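Local atomic coordinates of adapter protein MecA 1 (Bacillus subtilis, PDB entry 3JTP), a protein that recognises unfolded and aggregated proteins and targets them to the ClpC protease, and restrains competence by delivering ComK to ClpCP. Residues 7-12 with 66-71; 34-39 with 81-86. The protein carries 3 engineered substitutions. All coordinates share one frame; numbering follows the deposited sequence.

Contact 1 (7-12 with 66-71); sequences LQFVLR and ANESSI. Engineered in segment 66-71: Asn67 (natural residue Thr).
Phe9 meets Glu68 at the rim of its ring, where CE1 lies 2.9 Å from OE2 near the ring plane, the carboxylate turned 49° against the ring; Leu59 of helix 54-65 also touches Phe9. At Val10 the backbone takes over: Ser69 N donates to Val10 O (2.9 Å), while a water accepts from Val10 N and donates to Ser69 O. Leu11 forms a non-hydrogen-bonded pair with Glu68, their side chains side by side, Leu11 CD2 on Glu68 CG at 3.8 Å; Met62 and Leu63 of the same helix touch Leu11, and Leu63 also touches Glu68. Arg12 and the engineered Asn67 close a hydrogen-bonded pair, Arg12 N to Asn67 O at 2.7 Å and Asn67 N to Arg12 O at 3.0 Å. CG of Arg12 sits between the backbone N and the carbonyl carbon (chi1 73°); the chain then runs extended across Asn67, laying one guanidinium face on Asn67 CB and sending NH1 to Glu68 O in a weak, bent bond (129° at the hydrogen). An alanine here would be likely to leave Asn67 CB uncovered and Glu68 O without this side-chain donor. Two antiparallel bridges add the short edge strand 67-68 to strand 8-13, at the border of the sheet in the ClpC-interacting C-terminal domain.

Contact 2 (34-39 with 81-86); sequences LYSFEN and KLIISE
Strands 34-37 and 81-84 run antiparallel, their axes 4.7 Å apart at closest approach and their directions 147° from one another, and the register slips by one residue between Leu34 and Tyr35. Ser36 and Lys81 make a hydrogen-bonded pair, with Ser36 N to Lys81 O at 3.0 Å and Lys81 N returning a bond to Ser36 O. At the other end Leu34 N donates to Ile84 O, whereas Leu34 O receives two amides from the opposing strand: Ile83 N at 2.9 Å and, weakly, Ile84 N at 3.4 Å. Two residues facing one define a classic beta bulge, here set into one of the two outermost strands of the antiparallel sheet, 81-84. Leu34 O, taking one firm and one weak bond, accommodates the additional residue without breaking the pairing.

Tyr35 and Leu82 share the face of the sheet that meets helix 73-79, where Ile73 and Glu77 also touch the tyrosine. Leu82 CD1 sits over one face of the Tyr35 ring, displaced toward its rim, in a CH-pi contact 4.1 Å from the centroid. The leucine reaches it with CG anti to the backbone N (chi1 169°). Leu34, Ser36, Lys81 and Ile84 lie on the other face, next to which helix 88-96 brings Ala88 onto Leu34 and Thr91 onto Ile84. Ile83, the inserted residue, directs its CB toward the partner strand: CG2 touches Leu34 CD2 at 4.1 Å, and CD1 reaches 3.4 Å from Ser36 N. That reach follows from CG1 being anti to the carbonyl carbon (chi1 -59°). Ile83 also touches Tyr41 of strand 40-46. Beside it, Ser36 OG rests 3.5 Å from Lys81 CB, whose chain bends at chi2 and leads its amine away from strand 34-37.

Contacts 1 and 2 illustrate how one antiparallel sheet finishes its two borders: strand 67-68 closes one side on strand 8-13, strand 81-84 the other on strand 31-37, and strand 40-46 lies between the inner pair. Their centres are 13 Å apart and they do not touch. Both are partly buried, with two buried residues each: Leu11 and Ala66 in contact 1, Leu34 and Tyr35 in contact 2. Contact 1 backs onto helix 54-65 and relies more on polar side chains, a guanidinium, a carboxylate and a bridging water. Contact 2 lies between helices 73-79 and 88-96 and is mainly apolar beyond its backbone bonds, with a register slip that contact 1 lacks.

Contact 1 (7-12 with 66-71)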
ATOM      1  N   LEU A   7       9.723   9.453  -2.978  1.00 69.95           N
ATOM      2  CA  LEU A   7       8.881  10.060  -1.946  1.00 64.74           C
ATOM      3  C   LEU A   7       7.871   9.066  -1.350  1.00 66.08           C
ATOM      4  O   LEU A   7       7.731   7.931  -1.824  1.00 63.13           O
ATOM      5  CB  LEU A   7       8.171  11.305  -2.487  1.00 60.46           C
ATOM      6  CG  LEU A   7       7.380  11.196  -3.797  1.00 67.79           C
ATOM      7  CD1 LEU A   7       6.597  12.492  -4.054  1.00 67.79           C
ATOM      8  CD2 LEU A   7       8.271  10.855  -4.996  1.00 66.46           C
ATOM      9  N   GLN A   8       7.173   9.508  -0.308  1.00 61.08           N
ATOM     10  CA  GLN A   8       6.281   8.646   0.460  1.00 57.04           C
ATOM     11  C   GLN A   8       4.792   8.892   0.186  1.00 56.01           C
ATOM     12  O   GLN A   8       4.379   9.996  -0.177  1.00 54.92           O
ATOM     13  CB  GLN A   8       6.603   8.772   1.949  1.00 56.20           C
ATOM     14  CG  GLN A   8       7.837   7.970   2.349  1.00 59.20           C
ATOM     15  CD  GLN A   8       8.888   8.794   3.077  1.00 62.77           C
ATOM     16  OE1 GLN A   8      10.084   8.596   2.869  1.00 66.52           O
ATOM     17  NE2 GLN A   8       8.452   9.726   3.921  1.00 58.40           N
ATOM     18  N   PHE A   9       3.996   7.838   0.324  1.00 52.35           N
ATOM     19  CA  PHE A   9       2.560   7.937   0.117  1.00 49.20           C
ATOM     20  C   PHE A   9       1.807   7.054   1.087  1.00 46.90           C
ATOM     21  O   PHE A   9       2.253   5.950   1.420  1.00 44.91           O
ATOM     22  CB  PHE A   9       2.174   7.535  -1.307  1.00 47.03           C
ATOM     23  CG  PHE A   9       2.553   8.539  -2.340  1.00 53.30           C
ATOM     24  CD1 PHE A   9       1.648   9.513  -2.743  1.00 55.27           C
ATOM     25  CD2 PHE A   9       3.822   8.520  -2.918  1.00 56.55           C
ATOM     26  CE1 PHE A   9       2.003  10.459  -3.707  1.00 59.24           C
ATOM     27  CE2 PHE A   9       4.184   9.457  -3.881  1.00 57.31           C
ATOM     28  CZ  PHE A   9       3.276  10.426  -4.277  1.00 59.10           C
ATOM     29  N   VAL A  10       0.665   7.545   1.554  1.00 46.12           N
ATOM     30  CA  VAL A  10      -0.289   6.659   2.177  1.00 42.68           C
ATOM     31  C   VAL A  10      -1.479   6.557   1.255  1.00 42.94           C
ATOM     32  O   VAL A  10      -2.094   7.569   0.921  1.00 42.64           O
ATOM     33  CB  VAL A  10      -0.780   7.171   3.500  1.00 43.97           C
ATOM     34  CG1 VAL A  10      -1.981   6.356   3.920  1.00 41.34           C
ATOM     35  CG2 VAL A  10       0.325   7.091   4.544  1.00 44.79           C
ATOM     36  N   LEU A  11      -1.803   5.330   0.859  1.00 40.76           N
ATOM     37  CA  LEU A  11      -2.903   5.075  -0.065  1.00 38.60           C
ATOM     38  C   LEU A  11      -4.006   4.332   0.673  1.00 38.54           C
ATOM     39  O   LEU A  11      -3.728   3.428   1.472  1.00 37.73           O
ATOM     40  CB  LEU A  11      -2.418   4.243  -1.254  1.00 39.41           C
ATOM     41  CG  LEU A  11      -1.173   4.772  -1.975  1.00 42.40           C
ATOM     42  CD1 LEU A  11      -0.731   3.797  -3.041  1.00 36.88           C
ATOM     43  CD2 LEU A  11      -1.400   6.151  -2.573  1.00 42.57           C
ATOM     44  N   ARG A  12      -5.259   4.705   0.431  1.00 37.07           N
ATOM     45  CA  ARG A  12      -6.343   4.035   1.122  1.00 36.91           C
ATOM     46  C   ARG A  12      -7.133   3.144   0.190  1.00 39.35           C
ATOM     47  O   ARG A  12      -7.436   3.520  -0.960  1.00 38.86           O
ATOM     48  CB  ARG A  12      -7.272   5.025   1.803  1.00 40.65           C
ATOM     49  CG  ARG A  12      -8.160   5.812   0.861  1.00 42.39           C
ATOM     50  CD  ARG A  12      -9.237   6.551   1.666  1.00 48.76           C
ATOM     51  NE  ARG A  12     -10.071   7.402   0.817  1.00 51.36           N
ATOM     52  CZ  ARG A  12      -9.633   8.525   0.269  1.00 46.75           C
ATOM     53  NH1 ARG A  12      -8.382   8.881   0.490  1.00 45.34           N
ATOM     54  NH2 ARG A  12     -10.428   9.268  -0.505  1.00 44.25           N
ATOM     55  N   ALA A  66      -6.660   2.123  -5.291  1.00 46.35           N
ATOM     56  CA  ALA A  66      -6.681   2.964  -4.091  1.00 42.67           C
ATOM     57  C   ALA A  66      -6.775   4.471  -4.363  1.00 44.94           C
ATOM     58  O   ALA A  66      -6.759   4.915  -5.512  1.00 43.49           O
ATOM     59  CB  ALA A  66      -5.462   2.664  -3.240  1.00 38.90           C
ATOM     60  N   ASN A  67      -6.852   5.251  -3.284  1.00 42.80           N
ATOM     61  CA  ASN A  67      -6.877   6.704  -3.367  1.00 42.00           C
ATOM     62  C   ASN A  67      -5.801   7.292  -2.456  1.00 45.36           C
ATOM     63  O   ASN A  67      -5.507   6.728  -1.406  1.00 41.94           O
ATOM     64  CB  ASN A  67      -8.256   7.214  -2.932  1.00 46.11           C
ATOM     65  CG  ASN A  67      -9.335   6.961  -3.990  1.00 51.36           C
ATOM     66  OD1 ASN A  67      -9.350   7.603  -5.042  1.00 53.77           O
ATOM     67  ND2 ASN A  67     -10.236   6.024  -3.712  1.00 50.63           N
ATOM     68  N   GLU A  68      -5.212   8.419  -2.840  1.00 47.11           N
ATOM     69  CA  GLU A  68      -4.247   9.070  -1.967  1.00 48.66           C
ATOM     70  C   GLU A  68      -4.942   9.562  -0.700  1.00 45.80           C
ATOM     71  O   GLU A  68      -6.016  10.148  -0.773  1.00 44.88           O
ATOM     72  CB  GLU A  68      -3.548  10.213  -2.697  1.00 53.47           C
ATOM     73  CG  GLU A  68      -2.246   9.789  -3.377  1.00 55.93           C
ATOM     74  CD  GLU A  68      -1.803  10.761  -4.453  1.00 64.38           C
ATOM     75  OE1 GLU A  68      -2.564  10.949  -5.438  1.00 67.20           O
ATOM     76  OE2 GLU A  68      -0.699  11.333  -4.315  1.00 61.03           O
ATOM     77  N   SER A  69      -4.359   9.285   0.461  1.00 42.25           N
ATOM     78  CA  SER A  69      -4.967   9.737   1.709  1.00 47.25           C
ATOM     79  C   SER A  69      -4.106  10.776   2.420  1.00 47.27           C
ATOM     80  O   SER A  69      -2.878  10.786   2.280  1.00 46.07           O
ATOM     81  CB  SER A  69      -5.229   8.558   2.653  1.00 45.45           C
ATOM     82  OG  SER A  69      -5.817   8.991   3.875  1.00 44.25           O
ATOM     83  N   SER A  70      -4.755  11.640   3.195  1.00 45.31           N
ATOM     84  CA  SER A  70      -4.044  12.576   4.048  1.00 45.64           C
ATOM     85  C   SER A  70      -3.952  12.008   5.453  1.00 51.07           C
ATOM     86  O   SER A  70      -3.329  12.612   6.332  1.00 49.15           O
ATOM     87  CB  SER A  70      -4.743  13.932   4.096  1.00 47.38           C
ATOM     88  OG  SER A  70      -5.037  14.413   2.803  1.00 52.40           O
ATOM     89  N   ILE A  71      -4.570  10.850   5.673  1.00 49.64           N
ATOM     90  CA  ILE A  71      -4.440  10.184   6.969  1.00 51.23           C
ATOM     91  C   ILE A  71      -2.960   9.926   7.291  1.00 54.57           C
ATOM     92  O   ILE A  71      -2.269   9.190   6.580  1.00 53.70           O
ATOM     93  CB  ILE A  71      -5.207   8.858   7.020  1.00 48.99           C
ATOM     94  CG1 ILE A  71      -6.699   9.076   6.722  1.00 51.36           C
ATOM     95  CG2 ILE A  71      -5.006   8.194   8.368  1.00 51.41           C
ATOM     96  CD1 ILE A  71      -7.473   9.834   7.782  1.00 50.28           C
TER
HETATM   97  O   HOH W   1      -0.572  10.223   0.896  1.00 50.84           O

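Contact 2 (34-39 with 81-86)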
ATOM      1  N   LEU A  34       1.330  -2.193   5.592  1.00 39.18           N
ATOM      2  CA  LEU A  34      -0.122  -2.227   5.516  1.00 42.06           C
ATOM      3  C   LEU A  34      -0.767  -2.105   6.895  1.00 39.86           C
ATOM      4  O   LEU A  34      -0.365  -2.798   7.829  1.00 40.69           O
ATOM      5  CB  LEU A  34      -0.578  -3.515   4.811  1.00 40.12           C
ATOM      6  CG  LEU A  34      -2.088  -3.703   4.626  1.00 40.13           C
ATOM      7  CD1 LEU A  34      -2.642  -2.843   3.477  1.00 35.17           C
ATOM      8  CD2 LEU A  34      -2.401  -5.183   4.393  1.00 40.18           C
ATOM      9  N   TYR A  35      -1.761  -1.220   7.008  1.00 39.62           N
ATOM     10  CA  TYR A  35      -2.534  -1.039   8.233  1.00 39.24           C
ATOM     11  C   TYR A  35      -4.030  -1.181   7.922  1.00 42.03           C
ATOM     12  O   TYR A  35      -4.436  -1.020   6.769  1.00 42.46           O
ATOM     13  CB  TYR A  35      -2.324   0.371   8.821  1.00 40.65           C
ATOM     14  CG  TYR A  35      -0.926   0.717   9.268  1.00 43.72           C
ATOM     15  CD1 TYR A  35      -0.570   0.724  10.618  1.00 45.22           C
ATOM     16  CD2 TYR A  35       0.038   1.070   8.340  1.00 47.10           C
ATOM     17  CE1 TYR A  35       0.722   1.057  11.014  1.00 45.79           C
ATOM     18  CE2 TYR A  35       1.318   1.398   8.723  1.00 45.21           C
ATOM     19  CZ  TYR A  35       1.658   1.389  10.047  1.00 47.95           C
ATOM     20  OH  TYR A  35       2.949   1.715  10.367  1.00 55.90           O
ATOM     21  N   SER A  36      -4.850  -1.451   8.940  1.00 40.62           N
ATOM     22  CA  SER A  36      -6.292  -1.174   8.832  1.00 41.88           C
ATOM     23  C   SER A  36      -6.656  -0.036   9.756  1.00 45.31           C
ATOM     24  O   SER A  36      -5.961   0.218  10.739  1.00 46.23           O
ATOM     25  CB  SER A  36      -7.177  -2.389   9.161  1.00 39.08           C
ATOM     26  OG  SER A  36      -6.809  -3.016  10.379  1.00 42.16           O
ATOM     27  N   PHE A  37      -7.763   0.630   9.444  1.00 45.75           N
ATOM     28  CA  PHE A  37      -8.230   1.736  10.248  1.00 47.82           C
ATOM     29  C   PHE A  37      -9.656   2.097   9.830  1.00 50.28           C
ATOM     30  O   PHE A  37      -9.920   2.411   8.667  1.00 46.69           O
ATOM     31  CB  PHE A  37      -7.266   2.923  10.108  1.00 49.22           C
ATOM     32  CG  PHE A  37      -7.657   4.133  10.911  1.00 54.72           C
ATOM     33  CD1 PHE A  37      -7.597   4.112  12.299  1.00 54.94           C
ATOM     34  CD2 PHE A  37      -8.060   5.302  10.276  1.00 54.24           C
ATOM     35  CE1 PHE A  37      -7.960   5.244  13.050  1.00 62.60           C
ATOM     36  CE2 PHE A  37      -8.420   6.438  11.019  1.00 57.88           C
ATOM     37  CZ  PHE A  37      -8.374   6.406  12.403  1.00 59.77           C
ATOM     38  N   GLU A  38     -10.583   2.011  10.779  1.00 53.21           N
ATOM     39  CA  GLU A  38     -11.953   2.424  10.536  1.00 49.80           C
ATOM     40  C   GLU A  38     -12.532   1.792   9.276  1.00 50.91           C
ATOM     41  O   GLU A  38     -13.099   2.493   8.440  1.00 52.45           O
ATOM     42  CB  GLU A  38     -12.028   3.946  10.376  1.00 53.64           C
ATOM     43  CG  GLU A  38     -11.756   4.739  11.626  1.00 55.25           C
ATOM     44  CD  GLU A  38     -12.637   4.312  12.778  1.00 60.47           C
ATOM     45  OE1 GLU A  38     -13.844   4.036  12.552  1.00 59.18           O
ATOM     46  OE2 GLU A  38     -12.116   4.256  13.913  1.00 61.52           O
ATOM     47  N   ASN A  39     -12.387   0.483   9.127  1.00 50.07           N
ATOM     48  CA  ASN A  39     -13.059  -0.227   8.034  1.00 50.94           C
ATOM     49  C   ASN A  39     -12.323  -0.154   6.711  1.00 44.33           C
ATOM     50  O   ASN A  39     -12.725  -0.791   5.755  1.00 49.16           O
ATOM     51  CB  ASN A  39     -14.496   0.292   7.832  1.00 53.91           C
ATOM     52  CG  ASN A  39     -15.227   0.537   9.146  1.00 55.95           C
ATOM     53  OD1 ASN A  39     -15.788   1.621   9.372  1.00 56.76           O
ATOM     54  ND2 ASN A  39     -15.213  -0.465  10.028  1.00 56.64           N
ATOM     55  N   LYS A  81      -4.412  -0.856  13.215  1.00 50.55           N
ATOM     56  CA  LYS A  81      -3.828  -2.175  13.400  1.00 48.17           C
ATOM     57  C   LYS A  81      -2.734  -2.359  12.369  1.00 46.06           C
ATOM     58  O   LYS A  81      -2.976  -2.283  11.160  1.00 48.20           O
ATOM     59  CB  LYS A  81      -4.894  -3.272  13.252  1.00 48.99           C
ATOM     60  CG  LYS A  81      -4.335  -4.683  13.241  1.00 45.17           C
ATOM     61  CD  LYS A  81      -3.793  -5.078  14.603  1.00 44.94           C
ATOM     62  CE  LYS A  81      -3.000  -6.385  14.494  1.00 51.28           C
ATOM     63  NZ  LYS A  81      -2.654  -6.949  15.834  1.00 54.42           N
ATOM     64  N   LEU A  82      -1.521  -2.609  12.824  1.00 44.14           N
ATOM     65  CA  LEU A  82      -0.442  -2.889  11.904  1.00 39.74           C
ATOM     66  C   LEU A  82      -0.591  -4.331  11.441  1.00 43.14           C
ATOM     67  O   LEU A  82      -0.697  -5.242  12.255  1.00 43.05           O
ATOM     68  CB  LEU A  82       0.902  -2.656  12.580  1.00 44.00           C
ATOM     69  CG  LEU A  82       2.153  -3.130  11.856  1.00 45.44           C
ATOM     70  CD1 LEU A  82       2.246  -2.526  10.477  1.00 42.53           C
ATOM     71  CD2 LEU A  82       3.392  -2.768  12.694  1.00 51.03           C
ATOM     72  N   ILE A  83      -0.613  -4.541  10.129  1.00 42.04           N
ATOM     73  CA  ILE A  83      -0.921  -5.875   9.601  1.00 41.22           C
ATOM     74  C   ILE A  83       0.350  -6.551   9.104  1.00 42.59           C
ATOM     75  O   ILE A  83       0.679  -7.653   9.549  1.00 41.45           O
ATOM     76  CB  ILE A  83      -2.051  -5.820   8.510  1.00 43.19           C
ATOM     77  CG1 ILE A  83      -3.320  -5.222   9.117  1.00 41.05           C
ATOM     78  CG2 ILE A  83      -2.336  -7.210   7.914  1.00 39.83           C
ATOM     79  CD1 ILE A  83      -4.302  -4.661   8.096  1.00 40.88           C
ATOM     80  N   ILE A  84       1.062  -5.883   8.195  1.00 41.99           N
ATOM     81  CA  ILE A  84       2.389  -6.317   7.753  1.00 45.42           C
ATOM     82  C   ILE A  84       3.289  -5.084   7.664  1.00 46.71           C
ATOM     83  O   ILE A  84       2.846  -4.020   7.195  1.00 39.62           O
ATOM     84  CB  ILE A  84       2.356  -6.963   6.340  1.00 45.41           C
ATOM     85  CG1 ILE A  84       1.225  -7.981   6.225  1.00 44.53           C
ATOM     86  CG2 ILE A  84       3.717  -7.607   5.996  1.00 42.68           C
ATOM     87  CD1 ILE A  84       1.531  -9.298   6.901  1.00 54.27           C
ATOM     88  N   SER A  85       4.544  -5.205   8.099  1.00 43.72           N
ATOM     89  CA  SER A  85       5.474  -4.095   7.883  1.00 46.49           C
ATOM     90  C   SER A  85       6.511  -4.379   6.803  1.00 45.54           C
ATOM     91  O   SER A  85       6.966  -5.507   6.641  1.00 49.64           O
ATOM     92  CB  SER A  85       6.154  -3.632   9.178  1.00 51.94           C
ATOM     93  OG  SER A  85       6.714  -4.707   9.904  1.00 48.55           O
ATOM     94  N   GLU A  86       6.828  -3.339   6.040  1.00 48.10           N
ATOM     95  CA  GLU A  86       7.984  -3.325   5.147  1.00 52.52           C
ATOM     96  C   GLU A  86       7.866  -4.118   3.830  1.00 51.13           C
ATOM     97  O   GLU A  86       8.281  -3.623   2.783  1.00 51.30           O
ATOM     98  CB  GLU A  86       9.273  -3.685   5.914  1.00 52.87           C
ATOM     99  CG  GLU A  86       9.616  -2.681   7.026  1.00 56.30           C
ATOM    100  CD  GLU A  86      11.109  -2.521   7.226  1.00 64.87           C
ATOM    101  OE1 GLU A  86      11.874  -3.338   6.660  1.00 65.64           O
ATOM    102  OE2 GLU A  86      11.517  -1.578   7.944  1.00 65.50           O
TER